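Local atomic coordinates of succinate-semialdehyde dehydrogenase (PDB entry 4OGD), a protein that probably oxidises succinic semialdehyde to succinate, with NADP+ bound as the cofactor. Residues V55-I69 / R162-A174. Sequence-based numbering, arbitrary orientation.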
loop_
_atom_site.group_PDB
_atom_site.type_symbol
_atom_site.label_atom_id
_atom_site.label_comp_id
_atom_site.label_asym_id
_atom_site.label_seq_id
_atom_site.Cartn_x
_atom_site.Cartn_y
_atom_site.Cartn_z
ATOM N N VAL A 55 12.825 -25.608 -4.425
ATOM C CA VAL A 55 12.192 -25.062 -5.620
ATOM C C VAL A 55 13.272 -24.600 -6.596
ATOM O O VAL A 55 13.230 -24.932 -7.782
ATOM C CB VAL A 55 11.227 -23.897 -5.294
ATOM C CG1 VAL A 55 10.827 -23.171 -6.570
ATOM C CG2 VAL A 55 9.997 -24.414 -4.582
ATOM N N ALA A 56 14.247 -23.854 -6.082
ATOM C CA ALA A 56 15.374 -23.400 -6.893
ATOM C C ALA A 56 16.148 -24.588 -7.464
ATOM O O ALA A 56 16.552 -24.579 -8.632
ATOM C CB ALA A 56 16.296 -22.504 -6.068
ATOM N N ASN A 57 16.348 -25.608 -6.635
ATOM C CA ASN A 57 17.065 -26.818 -7.044
ATOM C C ASN A 57 16.391 -27.543 -8.207
ATOM O O ASN A 57 17.052 -27.966 -9.164
ATOM C CB ASN A 57 17.182 -27.754 -5.835
ATOM C CG ASN A 57 18.213 -28.853 -6.029
ATOM O OD1 ASN A 57 17.922 -30.027 -5.805
ATOM N ND2 ASN A 57 19.423 -28.478 -6.419
ATOM N N ILE A 58 15.074 -27.694 -8.122
ATOM C CA ILE A 58 14.319 -28.352 -9.184
ATOM C C ILE A 58 14.297 -27.503 -10.454
ATOM O O ILE A 58 14.357 -28.034 -11.565
ATOM C CB ILE A 58 12.892 -28.696 -8.736
ATOM C CG1 ILE A 58 12.939 -29.705 -7.590
ATOM C CG2 ILE A 58 12.077 -29.246 -9.908
ATOM C CD1 ILE A 58 11.609 -29.854 -6.861
ATOM N N LEU A 59 14.221 -26.183 -10.293
ATOM C CA LEU A 59 14.325 -25.289 -11.441
ATOM C C LEU A 59 15.673 -25.439 -12.153
ATOM O O LEU A 59 15.726 -25.456 -13.389
ATOM C CB LEU A 59 14.084 -23.838 -11.028
ATOM C CG LEU A 59 12.619 -23.464 -10.821
ATOM C CD1 LEU A 59 12.531 -22.062 -10.223
ATOM C CD2 LEU A 59 11.840 -23.531 -12.136
ATOM N N ARG A 60 16.750 -25.579 -11.382
ATOM C CA ARG A 60 18.065 -25.846 -11.961
ATOM C C ARG A 60 18.077 -27.168 -12.720
ATOM O O ARG A 60 18.529 -27.242 -13.865
ATOM C CB ARG A 60 19.152 -25.896 -10.879
ATOM C CG ARG A 60 19.589 -24.557 -10.323
ATOM C CD ARG A 60 20.783 -24.750 -9.381
ATOM N NE ARG A 60 21.310 -23.468 -8.920
ATOM C CZ ARG A 60 20.963 -22.875 -7.782
ATOM N NH1 ARG A 60 20.108 -23.455 -6.956
ATOM N NH2 ARG A 60 21.487 -21.699 -7.465
ATOM N N ARG A 61 17.594 -28.213 -12.059
ATOM C CA ARG A 61 17.584 -29.562 -12.622
ATOM C C ARG A 61 16.767 -29.645 -13.914
ATOM O O ARG A 61 17.173 -30.284 -14.900
ATOM C CB ARG A 61 17.009 -30.542 -11.590
ATOM C CG ARG A 61 17.151 -32.015 -11.982
ATOM C CD ARG A 61 16.313 -32.880 -11.064
ATOM N NE ARG A 61 14.894 -32.731 -11.376
ATOM C CZ ARG A 61 13.904 -33.012 -10.536
ATOM N NH1 ARG A 61 14.177 -33.440 -9.307
ATOM N NH2 ARG A 61 12.641 -32.843 -10.921
ATOM N N ASP A 62 15.611 -28.995 -13.903
ATOM C CA ASP A 62 14.663 -29.112 -15.002
ATOM C C ASP A 62 14.529 -27.813 -15.787
ATOM O O ASP A 62 13.461 -27.530 -16.334
ATOM C CB ASP A 62 13.282 -29.520 -14.468
ATOM C CG ASP A 62 13.259 -30.929 -13.912
ATOM O OD1 ASP A 62 14.206 -31.691 -14.183
ATOM O OD2 ASP A 62 12.284 -31.279 -13.215
ATOM N N ARG A 63 15.606 -27.038 -15.853
ATOM C CA ARG A 63 15.528 -25.699 -16.437
ATOM C C ARG A 63 14.954 -25.686 -17.840
ATOM O O ARG A 63 14.074 -24.885 -18.155
ATOM C CB ARG A 63 16.881 -25.006 -16.455
ATOM C CG ARG A 63 16.770 -23.642 -17.114
ATOM C CD ARG A 63 18.064 -22.917 -17.167
ATOM N NE ARG A 63 19.003 -23.609 -18.032
ATOM C CZ ARG A 63 20.242 -23.194 -18.255
ATOM N NH1 ARG A 63 20.677 -22.083 -17.683
ATOM N NH2 ARG A 63 21.041 -23.888 -19.053
ATOM N N ASP A 64 15.448 -26.579 -18.688
ATOM C CA ASP A 64 14.987 -26.578 -20.064
ATOM C C ASP A 64 13.512 -26.973 -20.187
ATOM O O ASP A 64 12.811 -26.484 -21.080
ATOM C CB ASP A 64 15.903 -27.433 -20.947
ATOM C CG ASP A 64 17.297 -26.833 -21.098
ATOM O OD1 ASP A 64 17.533 -25.680 -20.657
ATOM O OD2 ASP A 64 18.164 -27.523 -21.675
ATOM N N LYS A 65 13.037 -27.832 -19.284
ATOM C CA LYS A 65 11.616 -28.181 -19.238
ATOM C C LYS A 65 10.769 -26.939 -18.969
ATOM O O LYS A 65 9.794 -26.683 -19.664
ATOM C CB LYS A 65 11.336 -29.248 -18.166
ATOM C CG LYS A 65 9.855 -29.372 -17.775
ATOM C CD LYS A 65 9.639 -30.252 -16.532
ATOM C CE LYS A 65 8.228 -30.112 -15.977
ATOM N NZ LYS A 65 7.975 -31.089 -14.872
ATOM N N TYR A 66 11.149 -26.165 -17.959
ATOM C CA TYR A 66 10.371 -24.976 -17.610
ATOM C C TYR A 66 10.511 -23.882 -18.664
ATOM O O TYR A 66 9.548 -23.177 -18.974
ATOM C CB TYR A 66 10.762 -24.482 -16.221
ATOM C CG TYR A 66 10.257 -25.414 -15.149
ATOM C CD1 TYR A 66 8.920 -25.415 -14.786
ATOM C CD2 TYR A 66 11.113 -26.309 -14.522
ATOM C CE1 TYR A 66 8.441 -26.277 -13.814
ATOM C CE2 TYR A 66 10.650 -27.180 -13.556
ATOM C CZ TYR A 66 9.314 -27.157 -13.203
ATOM O OH TYR A 66 8.846 -28.019 -12.242
ATOM N N ALA A 67 11.714 -23.741 -19.217
ATOM C CA ALA A 67 11.937 -22.781 -20.293
ATOM C C ALA A 67 11.038 -23.089 -21.483
ATOM O O ALA A 67 10.402 -22.188 -22.036
ATOM C CB ALA A 67 13.393 -22.779 -20.716
ATOM N N GLU A 68 10.982 -24.357 -21.886
ATOM C CA GLU A 68 10.150 -24.711 -23.036
ATOM C C GLU A 68 8.651 -24.501 -22.777
ATOM O O GLU A 68 7.902 -24.128 -23.687
ATOM C CB GLU A 68 10.421 -26.152 -23.501
ATOM C CG GLU A 68 9.563 -26.538 -24.705
ATOM C CD GLU A 68 9.972 -27.844 -25.358
ATOM O OE1 GLU A 68 10.963 -28.469 -24.913
ATOM O OE2 GLU A 68 9.288 -28.240 -26.327
ATOM N N ILE A 69 8.212 -24.749 -21.546
ATOM C CA ILE A 69 6.817 -24.524 -21.178
ATOM C C ILE A 69 6.451 -23.062 -21.432
ATOM O O ILE A 69 5.386 -22.757 -21.978
ATOM C CB ILE A 69 6.567 -24.892 -19.706
ATOM C CG1 ILE A 69 6.480 -26.413 -19.565
ATOM C CG2 ILE A 69 5.287 -24.241 -19.189
ATOM C CD1 ILE A 69 6.420 -26.894 -18.132
ATOM N N ARG A 162 -0.287 -23.565 -18.867
ATOM C CA ARG A 162 0.678 -24.611 -18.520
ATOM C C ARG A 162 1.766 -24.063 -17.596
ATOM O O ARG A 162 2.186 -24.741 -16.656
ATOM C CB ARG A 162 1.294 -25.250 -19.769
ATOM C CG ARG A 162 2.282 -26.370 -19.464
ATOM C CD ARG A 162 1.674 -27.542 -18.702
ATOM N NE ARG A 162 2.718 -28.529 -18.445
ATOM C CZ ARG A 162 2.944 -29.116 -17.275
ATOM N NH1 ARG A 162 2.173 -28.860 -16.228
ATOM N NH2 ARG A 162 3.944 -29.982 -17.161
ATOM N N SER A 163 2.196 -22.830 -17.844
ATOM C CA SER A 163 3.147 -22.173 -16.947
ATOM C C SER A 163 2.560 -22.122 -15.539
ATOM O O SER A 163 3.226 -22.470 -14.561
ATOM C CB SER A 163 3.478 -20.758 -17.440
ATOM O OG SER A 163 4.060 -20.773 -18.744
ATOM N N ALA A 164 1.294 -21.718 -15.443
ATOM C CA ALA A 164 0.638 -21.542 -14.154
ATOM C C ALA A 164 0.468 -22.867 -13.440
ATOM O O ALA A 164 0.735 -22.984 -12.245
ATOM C CB ALA A 164 -0.719 -20.884 -14.347
ATOM N N GLN A 165 -0.008 -23.865 -14.173
ATOM C CA GLN A 165 -0.227 -25.179 -13.587
ATOM C C GLN A 165 1.086 -25.816 -13.131
ATOM O O GLN A 165 1.171 -26.373 -12.034
ATOM C CB GLN A 165 -0.911 -26.079 -14.611
ATOM C CG GLN A 165 -0.986 -27.537 -14.192
ATOM C CD GLN A 165 -1.474 -28.428 -15.315
ATOM O OE1 GLN A 165 -0.767 -28.650 -16.307
ATOM N NE2 GLN A 165 -2.693 -28.939 -15.171
ATOM N N SER A 166 2.112 -25.725 -13.972
ATOM C CA SER A 166 3.401 -26.324 -13.653
ATOM C C SER A 166 4.088 -25.633 -12.480
ATOM O O SER A 166 4.912 -26.242 -11.804
ATOM C CB SER A 166 4.320 -26.324 -14.875
ATOM O OG SER A 166 4.593 -25.005 -15.328
ATOM N N PHE A 167 3.770 -24.361 -12.236
ATOM C CA PHE A 167 4.381 -23.680 -11.104
ATOM C C PHE A 167 3.871 -24.275 -9.793
ATOM O O PHE A 167 4.656 -24.559 -8.875
ATOM C CB PHE A 167 4.142 -22.161 -11.140
ATOM C CG PHE A 167 5.051 -21.389 -10.210
ATOM C CD1 PHE A 167 4.786 -21.325 -8.843
ATOM C CD2 PHE A 167 6.188 -20.760 -10.700
ATOM C CE1 PHE A 167 5.635 -20.633 -7.989
ATOM C CE2 PHE A 167 7.038 -20.066 -9.858
ATOM C CZ PHE A 167 6.759 -19.995 -8.503
ATOM N N GLU A 168 2.561 -24.475 -9.705
ATOM C CA GLU A 168 1.986 -25.188 -8.568
ATOM C C GLU A 168 2.611 -26.575 -8.422
ATOM O O GLU A 168 2.968 -26.974 -7.320
ATOM C CB GLU A 168 0.465 -25.320 -8.693
ATOM C CG GLU A 168 -0.148 -26.138 -7.551
ATOM C CD GLU A 168 -1.636 -26.373 -7.712
ATOM O OE1 GLU A 168 -2.333 -25.499 -8.258
ATOM O OE2 GLU A 168 -2.116 -27.449 -7.299
ATOM N N GLU A 169 2.758 -27.291 -9.533
ATOM C CA GLU A 169 3.336 -28.640 -9.502
ATOM C C GLU A 169 4.776 -28.619 -8.994
ATOM O O GLU A 169 5.194 -29.508 -8.239
ATOM C CB GLU A 169 3.255 -29.286 -10.892
ATOM C CG GLU A 169 1.838 -29.689 -11.268
ATOM C CD GLU A 169 1.659 -29.983 -12.748
ATOM O OE1 GLU A 169 2.618 -29.808 -13.526
ATOM O OE2 GLU A 169 0.544 -30.403 -13.121
ATOM N N LEU A 170 5.530 -27.608 -9.424
ATOM C CA LEU A 170 6.907 -27.400 -8.981
ATOM C C LEU A 170 7.004 -27.258 -7.462
ATOM O O LEU A 170 7.850 -27.886 -6.812
ATOM C CB LEU A 170 7.473 -26.148 -9.658
ATOM C CG LEU A 170 8.772 -25.522 -9.139
ATOM C CD1 LEU A 170 9.956 -26.464 -9.335
ATOM C CD2 LEU A 170 9.046 -24.180 -9.813
ATOM N N VAL A 171 6.145 -26.417 -6.900
ATOM C CA VAL A 171 6.190 -26.123 -5.473
ATOM C C VAL A 171 5.810 -27.359 -4.645
ATOM O O VAL A 171 6.414 -27.632 -3.603
ATOM C CB VAL A 171 5.318 -24.884 -5.148
ATOM C CG1 VAL A 171 5.085 -24.738 -3.657
ATOM C CG2 VAL A 171 5.980 -23.638 -5.715
ATOM N N LEU A 172 4.822 -28.112 -5.117
ATOM C CA LEU A 172 4.468 -29.381 -4.493
ATOM C C LEU A 172 5.615 -30.389 -4.608
ATOM O O LEU A 172 5.934 -31.088 -3.638
ATOM C CB LEU A 172 3.196 -29.943 -5.124
ATOM C CG LEU A 172 1.945 -29.112 -4.829
ATOM C CD1 LEU A 172 0.834 -29.506 -5.783
ATOM C CD2 LEU A 172 1.505 -29.300 -3.386
ATOM N N GLU A 173 6.236 -30.453 -5.783
ATOM C CA GLU A 173 7.377 -31.345 -5.993
ATOM C C GLU A 173 8.522 -31.047 -5.029
ATOM O O GLU A 173 9.228 -31.961 -4.584
ATOM C CB GLU A 173 7.880 -31.272 -7.439
ATOM C CG GLU A 173 8.914 -32.363 -7.766
ATOM C CD GLU A 173 9.438 -32.294 -9.187
ATOM O OE1 GLU A 173 8.993 -31.414 -9.953
ATOM O OE2 GLU A 173 10.304 -33.135 -9.535
ATOM N N ALA A 174 8.692 -29.770 -4.699
ATOM C CA ALA A 174 9.747 -29.329 -3.793
ATOM C C ALA A 174 9.467 -29.680 -2.333
ATOM O O ALA A 174 10.314 -29.460 -1.461
ATOM C CB ALA A 174 9.989 -27.828 -3.944
HETATM O O HOH W 1 9.846 -30.486 -12.378
HETATM O O HOH W 2 6.183 -28.730 -12.652
#
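Leu170, on the Rossmann-type cofactor-binding domain of this aldehyde dehydrogenase, is a knob in a hole formed by Val55, Ile58, Leu59 and Tyr66, where helices 45-61 and 63-74 pack on helix 161-173. With CG anti to the backbone N (chi1 166°), its two methyls part ways: CD2 lies 3.7 Å from Leu59 CD2, and CD1 stands 3.5 Å from Ile58 CG2 as the two side chains slide past each other in opposite directions. Leu59 CD2 also rests on one face of the Tyr66 ring, towards its rim. Farther along the chain, Ala174 CB presses on Val55 CG2 at 3.5 Å, closer than usual for two carbons. Helix 161-173 follows strand 152-155 and leads to strand 181-183, the parallel beta-alpha-beta connection of this fold, and Phe167 and Val171 turn to Ile181 on that sheet. The chain breaks helical geometry at Asp62, and beyond it helix 63-69 runs at 150° to helix 162-173, closer to antiparallel than 55-61 does. Ile69 fits here against Arg162, its CG2 3.7 Å from Arg162 CG, while its CD1 lies over a face of the guanidinium. The outer margin is polar. Arg61 NH2 makes a salt bridge to Glu173 OE2 at 2.7 Å; the oxygen lies in the guanidinium plane, but the nitrogen meets it on the syn side from out of the carboxylate plane, the two planes being 46° apart. Arg61 also grips Asp62 side-on through NE and NH2, probably easing the repulsion between the two acids. One water ties Asp62 OD2, Lys65 NZ, Tyr66 OH and Glu173 OE1 together, and a second donates to Tyr66 OH and Ser166 O.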